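Local coordinates for protein Non-ribosomal peptide synthetase (Methanobrevibacter ruminantium, PDB 6VTJ) that probably carries a peptide on the 4'-phosphopantetheine arm of its carrier domain and releases it by reduction in the reductase domain that follows, at residues A[180-183]-A[184-187]; A[227-230]-A[231-234]; A[343-346]-A[347-351]; A[394-397]-A[398-401]; A[470-473]-A[474-478]. One frame throughout, in Å; residues are numbered along the deposited sequence.

The five contacts are local ones, in series along the chain. Contacts 1 and 2 lie in helix-strand units of the Rossmann-like sheet, their centres about 33 Å apart. Contacts 3, 4 and 5 sit across the chain's centre from contact 2 and pack as a chain. Contact 4 is in the middle, about 13 Å from contact 3 and 11 Å from contact 5 between centres; contacts 3 and 5 stay about 9 Å apart at their nearest atoms. The side chains of Ile230, Ile343 and His396 lie about 8, 11 and 12 Å from the bound phosphopantetheine, so the reductase approaches the arm from two sides, although none of the three belongs to its pocket.

Contact 1 of 5, residues A[180-183]-A[184-187]; sequences EDFT and DLVG
A single 3-10 turn in the loop from helix 166-177 to strand 190-194 brings Phe182 beside Leu185 and Thr183 beside Val186. Two successive backbone bonds wind it, each reaching three residues back: Leu185 N donates to Phe182 O at 3.1 Å, and Val186 N to Thr183 O at 2.9 Å. Asp181 leads the chain in. Its OD1 accepts from Thr183 N at 2.8 Å, met on the anti side of the carboxylate, which makes an Asx turn. The Thr183 hydroxyl turns to the same oxygen because OG1 sits beside its own backbone N (chi1 -59°), although the modelled 2.5 Å between OG1 and Asp181 OD1 is doubtfully short.

On the protein side, Phe182 and Leu185 lie side by side and point the same way, their CD1 atoms 3.9 Å apart, and both rest on Ile147 of helix 137-149. The Phe182 ring also has Glu180 CB over one face, displaced toward the rim. Val186 turns its CG2 to within 3.6 Å of Thr183 O and reaches on to Gln167 of helix 166-177. A water bridges Thr183 O and Val186 O, donating to them at 2.9 and 2.7 Å, so the Thr183 carbonyl is gripped by two donors.

Hydrophobic residues hold the turn to the two helices while Asp181 and Asp184 stay at the surface. The loop is the helix-to-strand return of a beta-alpha-beta crossover, between parallel strands 154-158 and 190-194, in the Rossmann-like sheet.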
# COMPACT_ATOMS: atom_id res chain seq x y z
N GLU A 180 -6.56 22.29 -13.28
CA GLU A 180 -7.39 23.32 -12.65
C GLU A 180 -6.68 23.91 -11.45
O GLU A 180 -6.01 23.21 -10.69
CB GLU A 180 -8.73 22.75 -12.16
CG GLU A 180 -9.60 22.12 -13.18
CD GLU A 180 -9.54 20.63 -13.07
OE1 GLU A 180 -8.42 20.13 -12.88
OE2 GLU A 180 -10.59 19.97 -13.16
N ASP A 181 -6.88 25.20 -11.26
CA ASP A 181 -6.47 25.89 -10.05
C ASP A 181 -7.69 25.99 -9.14
O ASP A 181 -8.60 26.79 -9.38
CB ASP A 181 -5.89 27.26 -10.40
CG ASP A 181 -5.36 28.00 -9.19
OD1 ASP A 181 -5.57 27.52 -8.06
OD2 ASP A 181 -4.71 29.05 -9.36
N PHE A 182 -7.73 25.17 -8.09
CA PHE A 182 -8.81 25.26 -7.11
C PHE A 182 -8.37 25.99 -5.84
O PHE A 182 -8.95 25.77 -4.77
CB PHE A 182 -9.34 23.86 -6.82
CG PHE A 182 -10.23 23.32 -7.91
CD1 PHE A 182 -11.26 24.10 -8.43
CD2 PHE A 182 -10.03 22.05 -8.43
CE1 PHE A 182 -12.10 23.61 -9.46
CE2 PHE A 182 -10.87 21.55 -9.45
CZ PHE A 182 -11.90 22.34 -9.97
N THR A 183 -7.38 26.89 -5.96
CA THR A 183 -6.91 27.68 -4.81
C THR A 183 -8.02 28.53 -4.22
O THR A 183 -8.11 28.69 -3.00
CB THR A 183 -5.77 28.61 -5.22
OG1 THR A 183 -4.68 27.86 -5.75
CG2 THR A 183 -5.29 29.47 -4.03
N ASP A 184 -8.84 29.13 -5.08
CA ASP A 184 -9.90 30.01 -4.63
C ASP A 184 -10.97 29.28 -3.83
O ASP A 184 -11.78 29.94 -3.18
CB ASP A 184 -10.53 30.73 -5.82
CG ASP A 184 -10.94 29.78 -6.93
OD1 ASP A 184 -10.21 28.80 -7.20
OD2 ASP A 184 -12.01 30.04 -7.54
N LEU A 185 -10.98 27.96 -3.83
CA LEU A 185 -11.91 27.27 -2.94
C LEU A 185 -11.34 27.10 -1.55
O LEU A 185 -12.10 26.78 -0.62
CB LEU A 185 -12.30 25.91 -3.53
CG LEU A 185 -12.98 25.99 -4.90
CD1 LEU A 185 -13.57 24.65 -5.29
CD2 LEU A 185 -14.06 27.05 -4.87
N VAL A 186 -10.04 27.29 -1.37
CA VAL A 186 -9.44 27.19 -0.03
C VAL A 186 -9.94 28.36 0.80
O VAL A 186 -9.74 29.53 0.44
CB VAL A 186 -7.91 27.18 -0.12
CG1 VAL A 186 -7.30 27.25 1.26
CG2 VAL A 186 -7.44 25.91 -0.85
N GLY A 187 -10.59 28.05 1.91
CA GLY A 187 -11.28 29.02 2.72
C GLY A 187 -12.79 28.95 2.62
O GLY A 187 -13.47 29.45 3.51
O HOH W 1 -8.54 31.04 -1.38

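Contact 2 of 5, residues A[227-230]-A[231-234]; sequences DDYI and FRVN
Ile230 and Asn234 meet on the buried side of the first turns of helix 229-246, which joins strands 213-216 and 252-258 in a beta-alpha-beta unit. Here the packing is close: Asn234 N donates to Ile230 O at 2.9 Å, and Asn234 ND2 passes 3.5 Å from Ile230 CG1. The amide itself is held from beyond the turn, OD1 by Leu220 N and ND2 by Ser295 OG. Tyr229 packs as closely, although it is exposed to solvent. Its CG, opposite the backbone N (chi1 -176°), lays the ring alongside the next turn, where Val233 CG2 sits over one face, 3.9 Å from the centroid, as a CH-pi contact. Val233 N bonds to Tyr229 O at 3.0 Å.

The rest is looser. Asp228 CG comes to the edge of the Phe231 ring, 3.9 Å from CD2, with the two planes 83° apart. The bonds from Phe231 N and Arg232 N to Asp228 O are weak. Arg232 NH2 is hydrogen-bonded to Thr198 O, but its ion pairs with Glu199 and Asp236 are long and weak.

The chemistry implies a helix start anchored from within: the buried amide spends both its polar atoms on neighbouring elements, whereas the ion pairs of Arg232 and the edge contact of Asp228 are softer.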
# COMPACT_ATOMS: atom_id res chain seq x y z
N ASP A 227 11.63 -0.07 11.84
CA ASP A 227 11.07 0.21 13.17
C ASP A 227 9.54 0.17 13.17
O ASP A 227 8.92 -0.33 12.23
CB ASP A 227 11.56 1.56 13.69
CG ASP A 227 11.42 2.67 12.68
OD1 ASP A 227 10.38 2.74 11.99
OD2 ASP A 227 12.35 3.51 12.61
N ASP A 228 8.92 0.70 14.22
CA ASP A 228 7.49 0.51 14.43
C ASP A 228 6.67 1.77 14.19
O ASP A 228 5.52 1.84 14.62
CB ASP A 228 7.24 -0.06 15.83
CG ASP A 228 7.56 -1.54 15.91
OD1 ASP A 228 8.03 -2.07 14.88
OD2 ASP A 228 7.33 -2.16 16.96
N TYR A 229 7.24 2.77 13.52
CA TYR A 229 6.46 3.96 13.23
C TYR A 229 5.28 3.63 12.31
O TYR A 229 4.22 4.27 12.41
CB TYR A 229 7.37 5.02 12.60
CG TYR A 229 6.69 6.34 12.34
CD1 TYR A 229 6.24 7.14 13.39
CD2 TYR A 229 6.51 6.81 11.04
CE1 TYR A 229 5.61 8.36 13.15
CE2 TYR A 229 5.89 8.03 10.78
CZ TYR A 229 5.44 8.80 11.84
OH TYR A 229 4.82 10.02 11.58
N ILE A 230 5.45 2.63 11.45
CA ILE A 230 4.38 2.21 10.55
C ILE A 230 3.13 1.86 11.34
O ILE A 230 2.01 2.14 10.90
CB ILE A 230 4.84 1.03 9.66
CG1 ILE A 230 3.72 0.64 8.69
CG2 ILE A 230 5.28 -0.15 10.51
CD1 ILE A 230 4.17 -0.21 7.49
N PHE A 231 3.30 1.27 12.53
CA PHE A 231 2.16 0.96 13.37
C PHE A 231 1.58 2.22 14.02
O PHE A 231 0.39 2.25 14.36
CB PHE A 231 2.54 -0.05 14.45
CG PHE A 231 2.87 -1.42 13.92
CD1 PHE A 231 1.87 -2.27 13.47
CD2 PHE A 231 4.18 -1.87 13.90
CE1 PHE A 231 2.19 -3.55 12.98
CE2 PHE A 231 4.50 -3.13 13.42
CZ PHE A 231 3.50 -3.97 12.96
N ARG A 232 2.40 3.25 14.23
CA ARG A 232 1.86 4.49 14.79
C ARG A 232 0.94 5.17 13.79
O ARG A 232 -0.14 5.66 14.16
CB ARG A 232 2.99 5.45 15.19
CG ARG A 232 3.83 5.01 16.37
CD ARG A 232 3.25 5.52 17.66
NE ARG A 232 3.35 6.97 17.78
CZ ARG A 232 2.30 7.77 17.99
NH1 ARG A 232 1.07 7.26 18.08
NH2 ARG A 232 2.49 9.09 18.09
N VAL A 233 1.36 5.25 12.53
CA VAL A 233 0.54 5.91 11.52
C VAL A 233 -0.65 5.03 11.14
O VAL A 233 -1.80 5.49 11.11
CB VAL A 233 1.37 6.28 10.28
CG1 VAL A 233 0.47 6.87 9.19
CG2 VAL A 233 2.48 7.25 10.63
N ASN A 234 -0.39 3.75 10.87
CA ASN A 234 -1.41 2.89 10.28
C ASN A 234 -2.37 2.30 11.30
O ASN A 234 -3.47 1.89 10.92
CB ASN A 234 -0.73 1.79 9.49
CG ASN A 234 -0.02 2.31 8.27
OD1 ASN A 234 0.02 3.52 8.05
ND2 ASN A 234 0.55 1.40 7.47

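Contact 3 of 5, residues A[343-346]-A[347-351]; sequences IKTI and KKLGA
A Schellman motif ends helix 338-349, and Ile346 meets Gly350 and Ala351 at its close. The Ile346 carbonyl takes weak bonds from both, Gly350 N at 2.8 Å and Ala351 N at 3.2 Å, while Gly350, with its positive phi, turns the chain out of the helix and bonds weakly to Lys347 O. The Ile346 side chain packs on Ile410, and its CG2 also reaches Ala351 O.

Lys347 N donates to Ile343 O at 3.0 Å, the regular helical bond one turn back. Its own chain bends sharply at chi2 (-94°), which sends NZ off the helix to Phe490 O, with a cation-pi contact to Tyr408. Lys344 does likewise with Tyr489, bonding its carbonyl and meeting its ring. Lys348 runs alongside Lys344, NZ 4.0 Å from CD; the two ammonium groups are near enough that some mutual repulsion is likely.

Leu349 lies beside Thr345, its CG and CD1 each 4.0 Å from the methyl CG2, while Thr345 OG1 bonds to Asn429 O. A glycine in place of Leu349 would probably leave Thr345 CG2 without its neighbour and open a gap toward Ile421.

Past the turn, Ala351 O is buried with no polar partner, and Ile346 CG2 lies 3.6 Å from it.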
# COMPACT_ATOMS: atom_id res chain seq x y z
N ILE A 343 8.55 -3.79 -12.97
CA ILE A 343 8.51 -3.56 -14.42
C ILE A 343 9.82 -2.95 -14.93
O ILE A 343 10.28 -3.26 -16.04
CB ILE A 343 7.32 -2.65 -14.78
CG1 ILE A 343 6.00 -3.24 -14.28
CG2 ILE A 343 7.27 -2.42 -16.26
CD1 ILE A 343 5.59 -4.46 -15.01
N LYS A 344 10.42 -2.04 -14.16
CA LYS A 344 11.69 -1.44 -14.56
C LYS A 344 12.77 -2.50 -14.67
O LYS A 344 13.59 -2.49 -15.59
CB LYS A 344 12.13 -0.37 -13.56
CG LYS A 344 13.18 0.58 -14.10
CD LYS A 344 13.98 1.25 -12.97
CE LYS A 344 13.44 2.61 -12.66
NZ LYS A 344 14.48 3.68 -12.72
N THR A 345 12.81 -3.41 -13.70
CA THR A 345 13.81 -4.48 -13.77
C THR A 345 13.59 -5.33 -15.00
O THR A 345 14.56 -5.69 -15.70
CB THR A 345 13.78 -5.34 -12.51
OG1 THR A 345 14.41 -4.63 -11.44
CG2 THR A 345 14.52 -6.64 -12.74
N ILE A 346 12.33 -5.66 -15.30
CA ILE A 346 12.06 -6.47 -16.49
C ILE A 346 12.57 -5.75 -17.73
O ILE A 346 13.17 -6.36 -18.63
CB ILE A 346 10.56 -6.80 -16.60
CG1 ILE A 346 10.18 -7.94 -15.66
CG2 ILE A 346 10.19 -7.17 -18.00
CD1 ILE A 346 8.68 -8.12 -15.51
N LYS A 347 12.39 -4.43 -17.77
CA LYS A 347 12.89 -3.66 -18.91
C LYS A 347 14.41 -3.69 -18.96
O LYS A 347 15.00 -3.86 -20.03
CB LYS A 347 12.35 -2.23 -18.85
CG LYS A 347 12.74 -1.35 -20.03
CD LYS A 347 14.01 -0.56 -19.72
CE LYS A 347 14.53 0.21 -20.93
NZ LYS A 347 15.82 0.89 -20.61
N LYS A 348 15.08 -3.53 -17.81
CA LYS A 348 16.54 -3.47 -17.81
C LYS A 348 17.14 -4.80 -18.27
O LYS A 348 18.02 -4.83 -19.13
CB LYS A 348 17.07 -3.10 -16.42
CG LYS A 348 16.72 -1.69 -15.92
CD LYS A 348 17.56 -0.62 -16.59
CE LYS A 348 17.39 0.73 -15.89
NZ LYS A 348 17.64 0.64 -14.42
N LEU A 349 16.66 -5.91 -17.71
CA LEU A 349 17.08 -7.21 -18.19
C LEU A 349 16.60 -7.48 -19.61
O LEU A 349 17.17 -8.33 -20.29
CB LEU A 349 16.56 -8.31 -17.26
CG LEU A 349 16.75 -8.14 -15.75
CD1 LEU A 349 16.35 -9.40 -14.98
CD2 LEU A 349 18.20 -7.79 -15.45
N GLY A 350 15.58 -6.77 -20.08
CA GLY A 350 14.98 -7.11 -21.37
C GLY A 350 14.33 -8.47 -21.42
O GLY A 350 14.20 -9.04 -22.51
N ALA A 351 13.90 -9.02 -20.29
CA ALA A 351 13.32 -10.36 -20.30
C ALA A 351 12.45 -10.57 -19.07
O ALA A 351 12.61 -9.90 -18.05
CB ALA A 351 14.40 -11.44 -20.37

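Contact 4 of 5, residues A[394-397]-A[398-401]; sequences ISHR and DIVD
The striking feature is how straight Ser395 and Asp398 are joined: Ser395 N donates to Asp398 OD2 at 2.9 Å with an N-H...O angle of 175°. The oxygen is met on the anti side, only slightly out of the carboxylate plane. Asp398 CG stands beside its own backbone N (chi1 -66°), which folds the carboxylate back over the start of helix 396-403. The serine's own capping bond is weaker: OG accepts from Arg397 N at 3.1 Å. Replacing Asp398 with an alanine would probably leave Ser395 N without its acceptor and the first turn held less firmly to the strand before it.

OD2 also lies 3.4 Å from Ile394 CB, so the carboxylate packs against the strand residue. Further in, Ile394 and Ile399 cross at about a right angle, with Ile394 CD1 3.9 Å from Ile399 CG1. The far methyl of Ile399, CD1, sits over one face of the His396 imidazole, 4.2 Å above its plane and offset toward the rim. The ring is steadied by ND1, bonded to Glu359 O, and Arg397 turns outward to a salt bridge with Glu412. Backbone bonds take over from there, beginning with Ile399 N to Ser395 O at 3.2 Å.

Strand 394-395 pairs with strand 360-365, so the contact turns a sheet edge directly into a helix whose inner face meets helix 338-349. With Asp398, three residues past the N-cap, accepting from Ser395 N while the serine hydroxyl weakly caps Arg397 N, this is a capping box at a strand-to-helix junction.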
# COMPACT_ATOMS: atom_id res chain seq x y z
N ILE A 394 -5.09 -7.17 -16.26
CA ILE A 394 -4.19 -7.37 -17.38
C ILE A 394 -3.04 -8.25 -16.91
O ILE A 394 -2.87 -8.51 -15.72
CB ILE A 394 -3.68 -6.04 -17.98
CG1 ILE A 394 -2.90 -5.23 -16.96
CG2 ILE A 394 -4.82 -5.21 -18.48
CD1 ILE A 394 -2.30 -3.97 -17.57
N SER A 395 -2.24 -8.73 -17.86
CA SER A 395 -1.05 -9.49 -17.52
C SER A 395 0.19 -8.69 -17.85
O SER A 395 0.12 -7.60 -18.42
CB SER A 395 -1.04 -10.83 -18.25
OG SER A 395 -0.64 -10.64 -19.59
N HIS A 396 1.36 -9.24 -17.48
CA HIS A 396 2.60 -8.56 -17.80
C HIS A 396 2.95 -8.67 -19.28
O HIS A 396 3.80 -7.92 -19.75
CB HIS A 396 3.73 -9.08 -16.93
CG HIS A 396 3.71 -8.52 -15.54
ND1 HIS A 396 2.80 -8.92 -14.59
CD2 HIS A 396 4.46 -7.55 -14.96
CE1 HIS A 396 3.00 -8.24 -13.47
NE2 HIS A 396 4.00 -7.40 -13.67
N ARG A 397 2.28 -9.55 -20.02
CA ARG A 397 2.40 -9.51 -21.47
C ARG A 397 1.71 -8.27 -22.02
O ARG A 397 2.22 -7.64 -22.95
CB ARG A 397 1.80 -10.77 -22.10
CG ARG A 397 2.45 -12.07 -21.64
CD ARG A 397 1.83 -13.28 -22.34
NE ARG A 397 2.52 -14.50 -21.94
CZ ARG A 397 2.17 -15.24 -20.89
NH1 ARG A 397 1.12 -14.91 -20.15
NH2 ARG A 397 2.89 -16.31 -20.59
N ASP A 398 0.58 -7.88 -21.43
CA ASP A 398 -0.05 -6.63 -21.83
C ASP A 398 0.87 -5.45 -21.56
O ASP A 398 1.05 -4.56 -22.42
CB ASP A 398 -1.37 -6.44 -21.08
CG ASP A 398 -2.40 -7.46 -21.47
OD1 ASP A 398 -2.65 -7.61 -22.68
OD2 ASP A 398 -2.97 -8.11 -20.56
N ILE A 399 1.48 -5.44 -20.37
CA ILE A 399 2.35 -4.34 -20.02
C ILE A 399 3.56 -4.31 -20.93
O ILE A 399 3.94 -3.25 -21.44
CB ILE A 399 2.77 -4.42 -18.54
CG1 ILE A 399 1.59 -4.04 -17.64
CG2 ILE A 399 3.96 -3.51 -18.30
CD1 ILE A 399 1.42 -4.97 -16.48
N VAL A 400 4.17 -5.47 -21.18
CA VAL A 400 5.36 -5.51 -22.02
C VAL A 400 5.02 -5.20 -23.48
O VAL A 400 5.82 -4.59 -24.18
CB VAL A 400 6.09 -6.86 -21.85
CG1 VAL A 400 7.03 -7.14 -23.00
CG2 VAL A 400 6.90 -6.84 -20.56
N ASP A 401 3.83 -5.58 -23.95
CA ASP A 401 3.42 -5.17 -25.29
C ASP A 401 3.39 -3.65 -25.39
O ASP A 401 3.83 -3.08 -26.39
CB ASP A 401 2.04 -5.74 -25.65
CG ASP A 401 2.08 -7.25 -25.91
OD1 ASP A 401 3.19 -7.82 -25.96
OD2 ASP A 401 0.99 -7.86 -26.03

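Contact 5 of 5, residues A[470-473]-A[474-478]; sequences PEAD and EEYLK
Glu471 comes first, its carbonyl O just touching Tyr476 CB at 4.3 Å. That same oxygen weakly accepts from Asp473 N, which closes an inverse gamma turn centred on Ala472.

Ala472 itself meets the helix through its methyl: CB lies 3.6 Å from Tyr476 CD2, approaching the ring obliquely. Tyr476 CG points roughly opposite to its backbone N (chi1 163°), and so the ring swings back to this methyl. The hydroxyl is bonded to Ser323 O, which fixes the far end of the ring.

Asp473 then caps helix 474-485. Its OD1 accepts from Tyr476 N at 2.9 Å, nearly along the carboxylate C-O axis, with an N-H...O angle of 162°. To get there CG takes the place between the backbone N and the carbonyl carbon (chi1 53°). The Asp473 carbonyl adds the first regular helical bond, from Leu477 N at 2.9 Å, while it lies near the plane of the Tyr476 ring at the ring's edge.

A second acid crowds in: Glu475, bent at chi2, brings OE2 to 3.6 Å from Asp473 OD2. Across the same turn, Glu474 OE1 takes Lys478 NZ in a salt bridge of 2.9 Å, approached from above the carboxylate plane.

Three acids thus gather at the start of the helix, where the N-H groups of the first turn and the helix dipole would tend to stabilise negative charge. Glu474 has its charge met by Lys478, so the likely strain is between Asp473 and Glu475, whose closeness may raise the proton affinity of one of the two.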
# COMPACT_ATOMS: atom_id res chain seq x y z
N PRO A 470 -12.68 1.70 -16.09
CA PRO A 470 -12.17 1.78 -17.46
C PRO A 470 -11.06 0.77 -17.67
O PRO A 470 -10.21 0.56 -16.80
CB PRO A 470 -11.63 3.21 -17.57
CG PRO A 470 -11.30 3.60 -16.21
CD PRO A 470 -12.23 2.85 -15.27
N GLU A 471 -11.04 0.18 -18.85
CA GLU A 471 -10.03 -0.81 -19.17
C GLU A 471 -8.65 -0.17 -19.23
O GLU A 471 -8.48 0.94 -19.74
CB GLU A 471 -10.34 -1.47 -20.51
CG GLU A 471 -11.59 -2.32 -20.45
CD GLU A 471 -11.44 -3.64 -21.17
OE1 GLU A 471 -11.42 -4.69 -20.48
OE2 GLU A 471 -11.34 -3.62 -22.43
N ALA A 472 -7.66 -0.87 -18.69
CA ALA A 472 -6.26 -0.45 -18.83
C ALA A 472 -5.74 -0.96 -20.17
O ALA A 472 -4.92 -1.88 -20.25
CB ALA A 472 -5.42 -0.96 -17.67
N ASP A 473 -6.27 -0.37 -21.25
CA ASP A 473 -5.86 -0.73 -22.60
C ASP A 473 -4.49 -0.12 -22.95
O ASP A 473 -3.89 0.63 -22.17
CB ASP A 473 -6.92 -0.31 -23.62
CG ASP A 473 -7.30 1.16 -23.50
OD1 ASP A 473 -6.51 1.96 -22.95
OD2 ASP A 473 -8.40 1.52 -23.94
N GLU A 474 -4.03 -0.44 -24.17
CA GLU A 474 -2.71 -0.00 -24.61
C GLU A 474 -2.57 1.52 -24.56
O GLU A 474 -1.56 2.04 -24.06
CB GLU A 474 -2.41 -0.51 -26.03
CG GLU A 474 -0.93 -0.28 -26.40
CD GLU A 474 -0.47 -0.98 -27.68
OE1 GLU A 474 -0.71 -0.46 -28.80
OE2 GLU A 474 0.18 -2.05 -27.56
N GLU A 475 -3.60 2.24 -25.02
CA GLU A 475 -3.56 3.70 -24.96
C GLU A 475 -3.36 4.18 -23.53
O GLU A 475 -2.50 5.03 -23.27
CB GLU A 475 -4.85 4.28 -25.57
CG GLU A 475 -5.08 3.91 -27.06
CD GLU A 475 -6.18 2.84 -27.26
OE1 GLU A 475 -7.18 3.15 -27.96
OE2 GLU A 475 -6.05 1.70 -26.72
N TYR A 476 -4.12 3.62 -22.58
CA TYR A 476 -3.91 4.04 -21.20
C TYR A 476 -2.48 3.74 -20.77
O TYR A 476 -1.79 4.61 -20.22
CB TYR A 476 -4.91 3.36 -20.26
CG TYR A 476 -4.47 3.44 -18.84
CD1 TYR A 476 -4.52 4.64 -18.14
CD2 TYR A 476 -3.98 2.32 -18.18
CE1 TYR A 476 -4.12 4.71 -16.84
CE2 TYR A 476 -3.58 2.38 -16.87
CZ TYR A 476 -3.65 3.58 -16.21
OH TYR A 476 -3.24 3.64 -14.90
N LEU A 477 -2.00 2.53 -21.09
CA LEU A 477 -0.64 2.17 -20.70
C LEU A 477 0.36 3.12 -21.36
O LEU A 477 1.34 3.53 -20.73
CB LEU A 477 -0.35 0.70 -21.04
CG LEU A 477 -1.10 -0.34 -20.19
CD1 LEU A 477 -0.80 -1.76 -20.67
CD2 LEU A 477 -0.80 -0.20 -18.67
N LYS A 478 0.09 3.54 -22.60
CA LYS A 478 1.03 4.47 -23.22
C LYS A 478 1.01 5.81 -22.50
O LYS A 478 2.08 6.37 -22.21
CB LYS A 478 0.72 4.64 -24.71
CG LYS A 478 1.10 3.44 -25.53
CD LYS A 478 0.66 3.59 -26.98
CE LYS A 478 0.93 2.32 -27.75
NZ LYS A 478 0.23 2.29 -29.07